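Local coordinates for Glyoxalase/bleomycin resistance protein/dioxygenase (Catenulispora acidiphila, PDB 4G6X), which belongs to the vicinal oxygen chelate superfamily and may act as a dioxygenase, though its activity is unproven, at residues Gly98-Ala102 with Asn144-Leu148; Phe43-Leu48 with Arg115-Val121; Asn31-Asp35 with Asp140-Asn144. One frame throughout, in Å; residues are numbered along the deposited sequence.

Contact 1 of 3, residues Gly98-Ala102 with Asn144-Leu148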
ATOM      1  N   GLY A  98      -0.677   8.085  16.360  1.00 34.31           N
ATOM      2  CA  GLY A  98      -2.039   8.018  15.807  1.00 35.72           C
ATOM      3  C   GLY A  98      -2.107   7.932  14.310  1.00 35.74           C
ATOM      4  O   GLY A  98      -3.111   8.286  13.689  1.00 34.65           O
ATOM      5  N   ILE A  99      -1.011   7.529  13.700  1.00 32.46           N
ATOM      6  CA  ILE A  99      -0.911   7.511  12.262  1.00 31.94           C
ATOM      7  C   ILE A  99      -1.292   6.139  11.683  1.00 29.59           C
ATOM      8  O   ILE A  99      -0.738   5.126  12.055  1.00 28.65           O
ATOM      9  CB  ILE A  99       0.528   7.832  11.786  1.00 32.56           C
ATOM     10  CG1 ILE A  99       0.928   9.245  12.252  1.00 36.08           C
ATOM     11  CG2 ILE A  99       0.596   7.685  10.299  1.00 33.85           C
ATOM     12  CD1 ILE A  99       2.414   9.468  12.192  1.00 37.97           C
ATOM     13  N   PRO A 100      -2.286   6.105  10.820  1.00 31.94           N
ATOM     14  CA  PRO A 100      -2.725   4.827  10.220  1.00 28.47           C
ATOM     15  C   PRO A 100      -1.760   4.282   9.169  1.00 26.84           C
ATOM     16  O   PRO A 100      -1.129   5.040   8.443  1.00 31.43           O
ATOM     17  CB  PRO A 100      -4.071   5.180   9.568  1.00 33.20           C
ATOM     18  CG  PRO A 100      -3.960   6.620   9.307  1.00 36.68           C
ATOM     19  CD  PRO A 100      -3.188   7.206  10.450  1.00 36.15           C
ATOM     20  N   ALA A 101      -1.611   2.972   9.172  1.00 26.84           N
ATOM     21  CA  ALA A 101      -0.755   2.265   8.254  1.00 27.53           C
ATOM     22  C   ALA A 101      -1.381   2.109   6.904  1.00 31.20           C
ATOM     23  O   ALA A 101      -0.672   1.899   5.894  1.00 32.07           O
ATOM     24  CB  ALA A 101      -0.428   0.893   8.829  1.00 31.45           C
ATOM     25  N   ALA A 102      -2.698   2.168   6.882  1.00 27.96           N
ATOM     26  CA  ALA A 102      -3.424   1.996   5.642  1.00 28.50           C
ATOM     27  C   ALA A 102      -4.796   2.610   5.774  1.00 27.80           C
ATOM     28  O   ALA A 102      -5.301   2.849   6.886  1.00 29.68           O
ATOM     29  CB  ALA A 102      -3.544   0.515   5.322  1.00 30.10           C
ATOM     30  N   ASN A 144      -1.385  -2.284  13.979  1.00 25.49           N
ATOM     31  CA  ASN A 144      -1.673  -1.145  13.104  1.00 26.38           C
ATOM     32  C   ASN A 144      -2.958  -0.395  13.470  1.00 27.87           C
ATOM     33  O   ASN A 144      -3.935  -0.988  14.028  1.00 30.04           O
ATOM     34  CB  ASN A 144      -1.823  -1.575  11.659  1.00 27.73           C
ATOM     35  CG  ASN A 144      -0.723  -2.441  11.165  1.00 27.77           C
ATOM     36  OD1 ASN A 144      -0.909  -3.643  10.927  1.00 30.44           O
ATOM     37  ND2 ASN A 144       0.450  -1.864  10.992  1.00 24.79           N
ATOM     38  N   LEU A 145      -2.969   0.886  13.124  1.00 25.09           N
ATOM     39  CA  LEU A 145      -4.199   1.652  13.060  1.00 26.96           C
ATOM     40  C   LEU A 145      -4.602   1.666  11.593  1.00 31.45           C
ATOM     41  O   LEU A 145      -3.738   1.739  10.708  1.00 28.04           O
ATOM     42  CB  LEU A 145      -3.954   3.093  13.563  1.00 27.93           C
ATOM     43  CG  LEU A 145      -3.552   3.249  15.061  1.00 28.73           C
ATOM     44  CD1 LEU A 145      -3.188   4.663  15.412  1.00 31.65           C
ATOM     45  CD2 LEU A 145      -4.661   2.736  15.997  1.00 31.06           C
ATOM     46  N   ILE A 146      -5.907   1.648  11.343  1.00 28.11           N
ATOM     47  CA  ILE A 146      -6.434   1.523  10.001  1.00 28.53           C
ATOM     48  C   ILE A 146      -7.443   2.627   9.877  1.00 30.67           C
ATOM     49  O   ILE A 146      -8.283   2.790  10.777  1.00 29.11           O
ATOM     50  CB  ILE A 146      -7.161   0.196   9.802  1.00 30.49           C
ATOM     51  CG1 ILE A 146      -6.179  -0.982   9.931  1.00 33.62           C
ATOM     52  CG2 ILE A 146      -7.869   0.132   8.443  1.00 29.54           C
ATOM     53  CD1 ILE A 146      -5.014  -0.975   8.946  1.00 33.14           C
ATOM     54  N   GLN A 147      -7.322   3.408   8.824  1.00 28.77           N
ATOM     55  CA  GLN A 147      -8.278   4.480   8.577  1.00 32.20           C
ATOM     56  C   GLN A 147      -9.389   4.050   7.608  1.00 32.53           C
ATOM     57  O   GLN A 147      -9.120   3.468   6.547  1.00 32.39           O
ATOM     58  CB  GLN A 147      -7.529   5.714   8.052  1.00 33.71           C
ATOM     59  CG  GLN A 147      -8.330   6.988   7.909  1.00 34.42           C
ATOM     60  CD  GLN A 147      -7.511   8.100   7.294  1.00 38.99           C
ATOM     61  OE1 GLN A 147      -6.975   7.975   6.195  1.00 46.77           O
ATOM     62  NE2 GLN A 147      -7.432   9.172   7.981  1.00 46.47           N
ATOM     63  N   LEU A 148     -10.618   4.400   7.993  1.00 32.05           N
ATOM     64  CA  LEU A 148     -11.775   4.429   7.105  1.00 32.99           C
ATOM     65  C   LEU A 148     -12.042   5.842   6.617  1.00 34.60           C
ATOM     66  O   LEU A 148     -12.016   6.809   7.371  1.00 33.40           O
ATOM     67  CB  LEU A 148     -12.994   3.964   7.843  1.00 36.35           C
ATOM     68  CG  LEU A 148     -13.274   2.475   8.050  1.00 40.34           C
ATOM     69  CD1 LEU A 148     -12.180   1.517   7.735  1.00 40.37           C
ATOM     70  CD2 LEU A 148     -14.088   2.152   9.313  1.00 43.85           C
TER
HETATM   71  O   HOH W   1      -0.694   2.304  12.127  1.00 28.07           O

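Contact 2 of 3, residues Phe43-Leu48 with Arg115-Val121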
ATOM      1  N   PHE A  43      -9.271 -11.401  11.702  1.00 28.29           N
ATOM      2  CA  PHE A  43      -9.747 -10.033  11.811  1.00 27.60           C
ATOM      3  C   PHE A  43     -10.187  -9.377  10.493  1.00 27.45           C
ATOM      4  O   PHE A  43     -11.258  -8.783  10.386  1.00 30.70           O
ATOM      5  CB  PHE A  43      -8.677  -9.124  12.456  1.00 28.74           C
ATOM      6  CG  PHE A  43      -9.199  -7.755  12.749  1.00 26.83           C
ATOM      7  CD1 PHE A  43      -9.854  -7.506  13.961  1.00 28.24           C
ATOM      8  CD2 PHE A  43      -9.066  -6.692  11.838  1.00 26.59           C
ATOM      9  CE1 PHE A  43     -10.366  -6.239  14.215  1.00 30.58           C
ATOM     10  CE2 PHE A  43      -9.571  -5.441  12.118  1.00 26.87           C
ATOM     11  CZ  PHE A  43     -10.192  -5.208  13.318  1.00 29.26           C
ATOM     12  N   TYR A  44      -9.334  -9.505   9.475  1.00 26.81           N
ATOM     13  CA  TYR A  44      -9.557  -8.818   8.229  1.00 25.99           C
ATOM     14  C   TYR A  44     -10.729  -9.427   7.495  1.00 29.37           C
ATOM     15  O   TYR A  44     -11.447  -8.689   6.861  1.00 30.89           O
ATOM     16  CB  TYR A  44      -8.319  -8.802   7.322  1.00 26.67           C
ATOM     17  CG  TYR A  44      -7.356  -7.654   7.743  1.00 26.83           C
ATOM     18  CD1 TYR A  44      -6.585  -7.698   8.898  1.00 28.88           C
ATOM     19  CD2 TYR A  44      -7.336  -6.477   7.028  1.00 26.94           C
ATOM     20  CE1 TYR A  44      -5.805  -6.594   9.291  1.00 27.32           C
ATOM     21  CE2 TYR A  44      -6.583  -5.397   7.386  1.00 27.04           C
ATOM     22  CZ  TYR A  44      -5.766  -5.452   8.531  1.00 25.84           C
ATOM     23  OH  TYR A  44      -5.000  -4.366   8.903  1.00 29.66           O
ATOM     24  N   THR A  45     -10.876 -10.742   7.574  1.00 30.34           N
ATOM     25  CA  THR A  45     -12.044 -11.415   6.977  1.00 32.51           C
ATOM     26  C   THR A  45     -13.267 -11.409   7.879  1.00 38.95           C
ATOM     27  O   THR A  45     -14.365 -11.015   7.439  1.00 41.65           O
ATOM     28  CB  THR A  45     -11.714 -12.850   6.535  1.00 32.43           C
ATOM     29  OG1 THR A  45     -11.528 -13.658   7.704  1.00 33.61           O
ATOM     30  CG2 THR A  45     -10.549 -12.877   5.626  1.00 33.90           C
ATOM     31  N   GLY A  46     -13.096 -11.785   9.143  1.00 36.12           N
ATOM     32  CA  GLY A  46     -14.223 -11.960  10.052  1.00 40.28           C
ATOM     33  C   GLY A  46     -14.893 -10.695  10.522  1.00 37.08           C
ATOM     34  O   GLY A  46     -16.129 -10.639  10.734  1.00 40.15           O
ATOM     35  N   LYS A  47     -14.106  -9.658  10.711  1.00 32.59           N
ATOM     36  CA  LYS A  47     -14.605  -8.357  11.161  1.00 33.41           C
ATOM     37  C   LYS A  47     -14.738  -7.384   9.998  1.00 36.99           C
ATOM     38  O   LYS A  47     -15.852  -6.940   9.688  1.00 37.90           O
ATOM     39  CB  LYS A  47     -13.672  -7.739  12.247  1.00 34.11           C
ATOM     40  CG  LYS A  47     -14.055  -8.044  13.664  1.00 44.21           C
ATOM     41  CD  LYS A  47     -13.492  -9.346  14.102  1.00 41.73           C
ATOM     42  CE  LYS A  47     -13.629  -9.489  15.631  1.00 39.93           C
ATOM     43  NZ  LYS A  47     -13.070 -10.812  15.958  1.00 39.09           N
ATOM     44  N   LEU A  48     -13.654  -7.113   9.273  1.00 31.69           N
ATOM     45  CA  LEU A  48     -13.665  -6.081   8.262  1.00 31.33           C
ATOM     46  C   LEU A  48     -14.426  -6.487   6.979  1.00 32.34           C
ATOM     47  O   LEU A  48     -14.842  -5.621   6.213  1.00 37.73           O
ATOM     48  CB  LEU A  48     -12.244  -5.687   7.885  1.00 32.14           C
ATOM     49  CG  LEU A  48     -11.453  -5.115   9.075  1.00 32.21           C
ATOM     50  CD1 LEU A  48     -10.106  -4.548   8.516  1.00 31.97           C
ATOM     51  CD2 LEU A  48     -12.170  -4.054   9.893  1.00 36.50           C
ATOM     52  N   ARG A 115     -21.461  -0.882  12.586  1.00 45.38           N
ATOM     53  CA  ARG A 115     -21.378  -2.328  12.355  1.00 45.78           C
ATOM     54  C   ARG A 115     -20.139  -2.913  13.029  1.00 41.92           C
ATOM     55  O   ARG A 115     -20.189  -3.941  13.703  1.00 45.31           O
ATOM     56  CB  ARG A 115     -21.322  -2.624  10.859  1.00 47.88           C
ATOM     57  CG  ARG A 115     -21.434  -4.094  10.466  1.00 51.16           C
ATOM     58  CD  ARG A 115     -21.308  -4.276   8.952  1.00 54.49           C
ATOM     59  NE  ARG A 115     -19.947  -4.139   8.438  1.00 51.10           N
ATOM     60  CZ  ARG A 115     -19.007  -5.079   8.553  1.00 57.47           C
ATOM     61  NH1 ARG A 115     -19.261  -6.244   9.158  1.00 61.08           N
ATOM     62  NH2 ARG A 115     -17.800  -4.856   8.070  1.00 49.07           N
ATOM     63  N   LEU A 116     -19.020  -2.262  12.783  1.00 40.81           N
ATOM     64  CA  LEU A 116     -17.754  -2.774  13.280  1.00 38.53           C
ATOM     65  C   LEU A 116     -17.725  -2.672  14.800  1.00 41.26           C
ATOM     66  O   LEU A 116     -17.241  -3.585  15.472  1.00 44.19           O
ATOM     67  CB  LEU A 116     -16.621  -2.019  12.645  1.00 41.01           C
ATOM     68  CG  LEU A 116     -16.477  -2.297  11.159  1.00 43.05           C
ATOM     69  CD1 LEU A 116     -15.478  -1.294  10.634  1.00 42.04           C
ATOM     70  CD2 LEU A 116     -16.035  -3.724  10.908  1.00 43.93           C
ATOM     71  N   SER A 117     -18.217  -1.565  15.345  1.00 42.58           N
ATOM     72  CA  SER A 117     -18.280  -1.408  16.808  1.00 47.76           C
ATOM     73  C   SER A 117     -19.069  -2.552  17.424  1.00 46.89           C
ATOM     74  O   SER A 117     -18.674  -3.100  18.471  1.00 44.86           O
ATOM     75  CB  SER A 117     -18.915  -0.084  17.209  1.00 53.95           C
ATOM     76  OG  SER A 117     -18.084   1.011  16.870  1.00 47.47           O
ATOM     77  N   ALA A 118     -20.165  -2.920  16.756  1.00 50.05           N
ATOM     78  CA  ALA A 118     -21.024  -4.013  17.235  1.00 55.30           C
ATOM     79  C   ALA A 118     -20.297  -5.354  17.270  1.00 55.01           C
ATOM     80  O   ALA A 118     -20.630  -6.199  18.086  1.00 50.29           O
ATOM     81  CB  ALA A 118     -22.299  -4.119  16.379  1.00 57.58           C
ATOM     82  N   LEU A 119     -19.296  -5.529  16.389  1.00 45.36           N
ATOM     83  CA  LEU A 119     -18.508  -6.747  16.290  1.00 46.95           C
ATOM     84  C   LEU A 119     -17.282  -6.727  17.223  1.00 44.53           C
ATOM     85  O   LEU A 119     -16.505  -7.674  17.221  1.00 44.26           O
ATOM     86  CB  LEU A 119     -17.987  -6.913  14.858  1.00 45.91           C
ATOM     87  CG  LEU A 119     -19.051  -7.256  13.823  1.00 47.64           C
ATOM     88  CD1 LEU A 119     -18.449  -7.282  12.427  1.00 46.49           C
ATOM     89  CD2 LEU A 119     -19.669  -8.603  14.173  1.00 51.72           C
ATOM     90  N   GLY A 120     -17.146  -5.642  17.983  1.00 41.94           N
ATOM     91  CA  GLY A 120     -16.140  -5.532  19.042  1.00 43.97           C
ATOM     92  C   GLY A 120     -14.839  -4.995  18.482  1.00 43.57           C
ATOM     93  O   GLY A 120     -13.746  -5.277  19.039  1.00 45.04           O
ATOM     94  N   VAL A 121     -14.916  -4.246  17.381  1.00 38.43           N
ATOM     95  CA  VAL A 121     -13.722  -3.557  16.850  1.00 36.53           C
ATOM     96  C   VAL A 121     -13.492  -2.295  17.676  1.00 36.26           C
ATOM     97  O   VAL A 121     -14.439  -1.542  17.994  1.00 36.74           O
ATOM     98  CB  VAL A 121     -13.895  -3.180  15.348  1.00 32.42           C
ATOM     99  CG1 VAL A 121     -12.746  -2.312  14.852  1.00 33.36           C
ATOM    100  CG2 VAL A 121     -14.015  -4.411  14.446  1.00 35.52           C
TER
HETATM  101  O   HOH W   2     -17.929  -8.798   8.549  1.00 50.29           O

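Contact 3 of 3, residues Asn31-Asp35 with Asp140-Asn144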
ATOM      1  N   ASN A  31      -0.011  -3.501   1.033  1.00 28.53           N
ATOM      2  CA  ASN A  31       0.368  -4.383   2.156  1.00 32.15           C
ATOM      3  C   ASN A  31       0.170  -3.753   3.497  1.00 28.56           C
ATOM      4  O   ASN A  31       0.242  -2.515   3.636  1.00 29.19           O
ATOM      5  CB  ASN A  31       1.819  -4.841   2.030  1.00 33.35           C
ATOM      6  CG  ASN A  31       2.801  -3.698   2.120  1.00 34.82           C
ATOM      7  OD1 ASN A  31       2.724  -2.747   1.320  1.00 38.63           O
ATOM      8  ND2 ASN A  31       3.682  -3.729   3.100  1.00 38.46           N
ATOM      9  N   VAL A  32      -0.126  -4.586   4.479  1.00 27.12           N
ATOM     10  CA  VAL A  32      -0.002  -4.202   5.881  1.00 25.92           C
ATOM     11  C   VAL A  32       0.868  -5.267   6.556  1.00 26.42           C
ATOM     12  O   VAL A  32       0.783  -6.477   6.255  1.00 26.62           O
ATOM     13  CB  VAL A  32      -1.398  -4.125   6.542  1.00 29.43           C
ATOM     14  CG1 VAL A  32      -1.329  -4.124   8.053  1.00 36.90           C
ATOM     15  CG2 VAL A  32      -2.106  -2.865   6.073  1.00 31.19           C
ATOM     16  N   PHE A  33       1.733  -4.814   7.490  1.00 26.47           N
ATOM     17  CA  PHE A  33       2.534  -5.695   8.274  1.00 24.84           C
ATOM     18  C   PHE A  33       1.812  -6.096   9.525  1.00 25.01           C
ATOM     19  O   PHE A  33       1.467  -5.230  10.339  1.00 26.52           O
ATOM     20  CB  PHE A  33       3.849  -4.982   8.658  1.00 25.72           C
ATOM     21  CG  PHE A  33       4.781  -4.694   7.470  1.00 26.64           C
ATOM     22  CD1 PHE A  33       5.581  -5.682   6.944  1.00 30.03           C
ATOM     23  CD2 PHE A  33       4.907  -3.441   6.971  1.00 26.66           C
ATOM     24  CE1 PHE A  33       6.421  -5.429   5.875  1.00 31.42           C
ATOM     25  CE2 PHE A  33       5.739  -3.159   5.868  1.00 30.10           C
ATOM     26  CZ  PHE A  33       6.513  -4.160   5.349  1.00 30.39           C
ATOM     27  N   VAL A  34       1.569  -7.390   9.660  1.00 25.84           N
ATOM     28  CA  VAL A  34       0.785  -7.918  10.801  1.00 24.75           C
ATOM     29  C   VAL A  34       1.692  -8.729  11.706  1.00 27.22           C
ATOM     30  O   VAL A  34       2.616  -9.428  11.275  1.00 27.38           O
ATOM     31  CB  VAL A  34      -0.418  -8.755  10.333  1.00 26.22           C
ATOM     32  CG1 VAL A  34      -1.302  -7.916   9.458  1.00 26.38           C
ATOM     33  CG2 VAL A  34       0.006  -9.998   9.555  1.00 29.98           C
ATOM     34  N   ASP A  35       1.411  -8.668  12.994  1.00 24.98           N
ATOM     35  CA  ASP A  35       2.185  -9.454  13.928  1.00 28.59           C
ATOM     36  C   ASP A  35       1.987 -10.979  13.823  1.00 29.57           C
ATOM     37  O   ASP A  35       2.957 -11.736  13.943  1.00 29.00           O
ATOM     38  CB  ASP A  35       1.947  -8.957  15.340  1.00 28.16           C
ATOM     39  CG  ASP A  35       0.518  -9.174  15.840  1.00 29.17           C
ATOM     40  OD1 ASP A  35      -0.410  -9.304  14.983  1.00 29.25           O
ATOM     41  OD2 ASP A  35       0.309  -9.189  17.094  1.00 31.45           O
ATOM     42  N   ASP A 140      -6.438  -2.648  14.272  1.00 29.31           N
ATOM     43  CA  ASP A 140      -6.576  -3.940  13.611  1.00 26.22           C
ATOM     44  C   ASP A 140      -6.245  -5.173  14.433  1.00 24.05           C
ATOM     45  O   ASP A 140      -6.334  -6.306  13.922  1.00 26.68           O
ATOM     46  CB  ASP A 140      -5.883  -3.989  12.220  1.00 26.62           C
ATOM     47  CG  ASP A 140      -4.416  -4.171  12.290  1.00 31.00           C
ATOM     48  OD1 ASP A 140      -3.819  -4.089  13.381  1.00 26.71           O
ATOM     49  OD2 ASP A 140      -3.798  -4.386  11.206  1.00 27.09           O
ATOM     50  N   THR A 141      -5.827  -4.968  15.722  1.00 24.77           N
ATOM     51  CA  THR A 141      -5.364  -6.005  16.648  1.00 24.19           C
ATOM     52  C   THR A 141      -3.976  -6.558  16.354  1.00 25.60           C
ATOM     53  O   THR A 141      -3.488  -7.365  17.112  1.00 26.81           O
ATOM     54  CB  THR A 141      -6.350  -7.182  16.900  1.00 27.94           C
ATOM     55  OG1 THR A 141      -6.418  -8.094  15.793  1.00 29.96           O
ATOM     56  CG2 THR A 141      -7.780  -6.646  17.203  1.00 29.73           C
ATOM     57  N   CYS A 142      -3.420  -6.162  15.211  1.00 25.56           N
ATOM     58  CA  CYS A 142      -2.202  -6.730  14.643  1.00 27.45           C
ATOM     59  C   CYS A 142      -1.000  -5.763  14.687  1.00 28.04           C
ATOM     60  O   CYS A 142      -0.002  -6.017  14.001  1.00 25.96           O
ATOM     61  CB  CYS A 142      -2.409  -7.173  13.188  1.00 26.62           C
ATOM     62  SG  CYS A 142      -3.694  -8.449  13.051  1.00 30.56           S
ATOM     63  N   GLY A 143      -1.104  -4.671  15.443  1.00 26.05           N
ATOM     64  CA  GLY A 143      -0.086  -3.653  15.555  1.00 27.42           C
ATOM     65  C   GLY A 143      -0.246  -2.414  14.674  1.00 24.97           C
ATOM     66  O   GLY A 143       0.646  -1.569  14.631  1.00 26.92           O
ATOM     67  N   ASN A 144      -1.385  -2.284  13.979  1.00 25.49           N
ATOM     68  CA  ASN A 144      -1.673  -1.145  13.104  1.00 26.38           C
ATOM     69  C   ASN A 144      -2.958  -0.395  13.470  1.00 27.87           C
ATOM     70  O   ASN A 144      -3.935  -0.988  14.028  1.00 30.04           O
ATOM     71  CB  ASN A 144      -1.823  -1.575  11.659  1.00 27.73           C
ATOM     72  CG  ASN A 144      -0.723  -2.441  11.165  1.00 27.77           C
ATOM     73  OD1 ASN A 144      -0.909  -3.643  10.927  1.00 30.44           O
ATOM     74  ND2 ASN A 144       0.450  -1.864  10.992  1.00 24.79           N
TER

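Contact 1 of 3, residues Gly98-Ala102 with Asn144-Leu148
A single bound water joins Ile99 to Leu145, an unusual link between a loop and the start of strand 145-150: water 1 accepts from Leu145 N at 2.9 Å and apparently donates to Ile99 O. The loop crosses the strand steeply here, and the water completes the join. Two residues on in the loop, the backbone bonds Leu145 directly. Ala101 N donates to Leu145 O at 2.9 Å, approaching 22° out of the carbonyl plane, and the CA of Pro100 adds a CA-H...O contact of 3.3 Å to the same Leu145 O. Gln147 N to Ala102 O is straighter, with an angle of 173° at the hydrogen, and lies in the carbonyl plane.

Side chains fill in around these bonds. Leu145 has CG anti to its carbonyl carbon (chi1 -65°), which carries CD1 back to Gly98, 3.6 Å from the CA of that glycine. Gly98, with its positive phi, is the C-prime residue of the Schellman motif closing helix 87-96. The ring of Pro100 lies with CB and CG against the base of Gln147, CB to CB 3.8 Å, while the extended Gln147 chain runs on to bond through OE1 with Ser103 OG. Ala102 CB also approaches Ile146 CD1 at 4.2 Å, next to Val32 of the first sheet.

This is where strand 102-106, an outermost strand of its sheet in this chain, enters a parallel pairing with strand 145-150. Two direct backbone bonds and the water link serve the junction, yet Ala102 N is buried without a partner. The chemistry therefore implies a junction held mainly by backbone polarity and one bound water, with small apolar groups closing around it.

Contact 2 of 3, residues Phe43-Leu48 with Arg115-Val121
The ends of helices 37-46 and 109-118 meet in a mixed contact, apolar on its inner side and polar at its outer margin, where the two halves of the fold come together. On the inner side Val121 CG2 lies 3.7 Å from Lys47 CG, the two side chains lying alongside and pointing contrary ways. The same methyl approaches Phe43 CZ obliquely at 4.1 Å; Phe43, with CG anti to its backbone N (chi1 -172°), reaches out to it and also packs on Leu138. Leu48 CD2 and Leu116 CD2 touch at 4.0 Å, their side chains nearly perpendicular, and Met25 of the second subunit packs on both leucines.

At the outer margin Arg115 bends at chi3 and brings NH2 to Lys47 O, a rather long bond of 3.3 Å that lies in the carbonyl plane but is tilted 21° from the guanidinium plane. Water 2 links the same Lys47 O to Arg115 NH1, and Glu112 forms a salt bridge with NH2. Leu116 CD2 comes within 3.4 Å of Lys47 O, so an apolar methyl flanks the polar grip. The chemistry implies that the Lys47 carbonyl at the end of helix 37-46 is held by direct and water-mediated bonds from a guanidinium, whose polarising effect is probably tempered by Glu112.

Contact 3 of 3, residues Asn31-Asp35 with Asp140-Asn144
Val34 and Cys142 lie flank to flank, CB to CB 3.8 Å, where the strand meets the loop. Cys142 has SG anti to its carbonyl carbon (chi1 -61°), beside its own backbone N. Its CB also touches the carboxylate of Asp35, which curls back over the loop and places OD1 3.2 Å from the CA of Cys142, while OD2 makes a salt bridge with Lys39. Asp35 N donates to Cys142 O at 3.2 Å, tilted 22° from the carbonyl plane. Earlier in the strand, Val32 points toward the loop and packs beside Asn144.

The loop is stiffened from within by Asp140. Its OD1 accepts from Cys142 N at 2.8 Å and from Asn144 N at 3.1 Å, the two donors arriving from opposite faces of the carboxylate plane. OD2 is bound by Tyr44 OH of helix 37-46, fixing the rotation of the group. Lys91 NZ, from helix 87-96, bonds to both Phe33 O and Cys142 O, joining strand and loop by a second route. The bond from Cys142 N to OD1 defines an Asx turn, here shaping the link between antiparallel strands 134-139 and 145-150, the last two of a βαβββ unit of the vicinal oxygen chelate fold, where it abuts the first strand of the other sheet.

In the fold
Contact 3 is the most buried of the three, contact 1 is partly buried, and contact 2 has an exposed margin. Contacts 1 and 3 share Asn144, so the loop that meets strand 29-34 leads directly into the strand that receives 102-106. Contact 2 joins the helices of the two halves and reaches contact 3 through Tyr44 OH and Asp140 OD2, and contact 1 where Leu148 packs on Leu116. Their chemistry follows their place: backbone pairing within one sheet in contact 1, apolar packing with a charged edge between helices in contact 2, and, in contact 3, a carboxylate-ordered turn of one sheet packed against an outermost strand of the other.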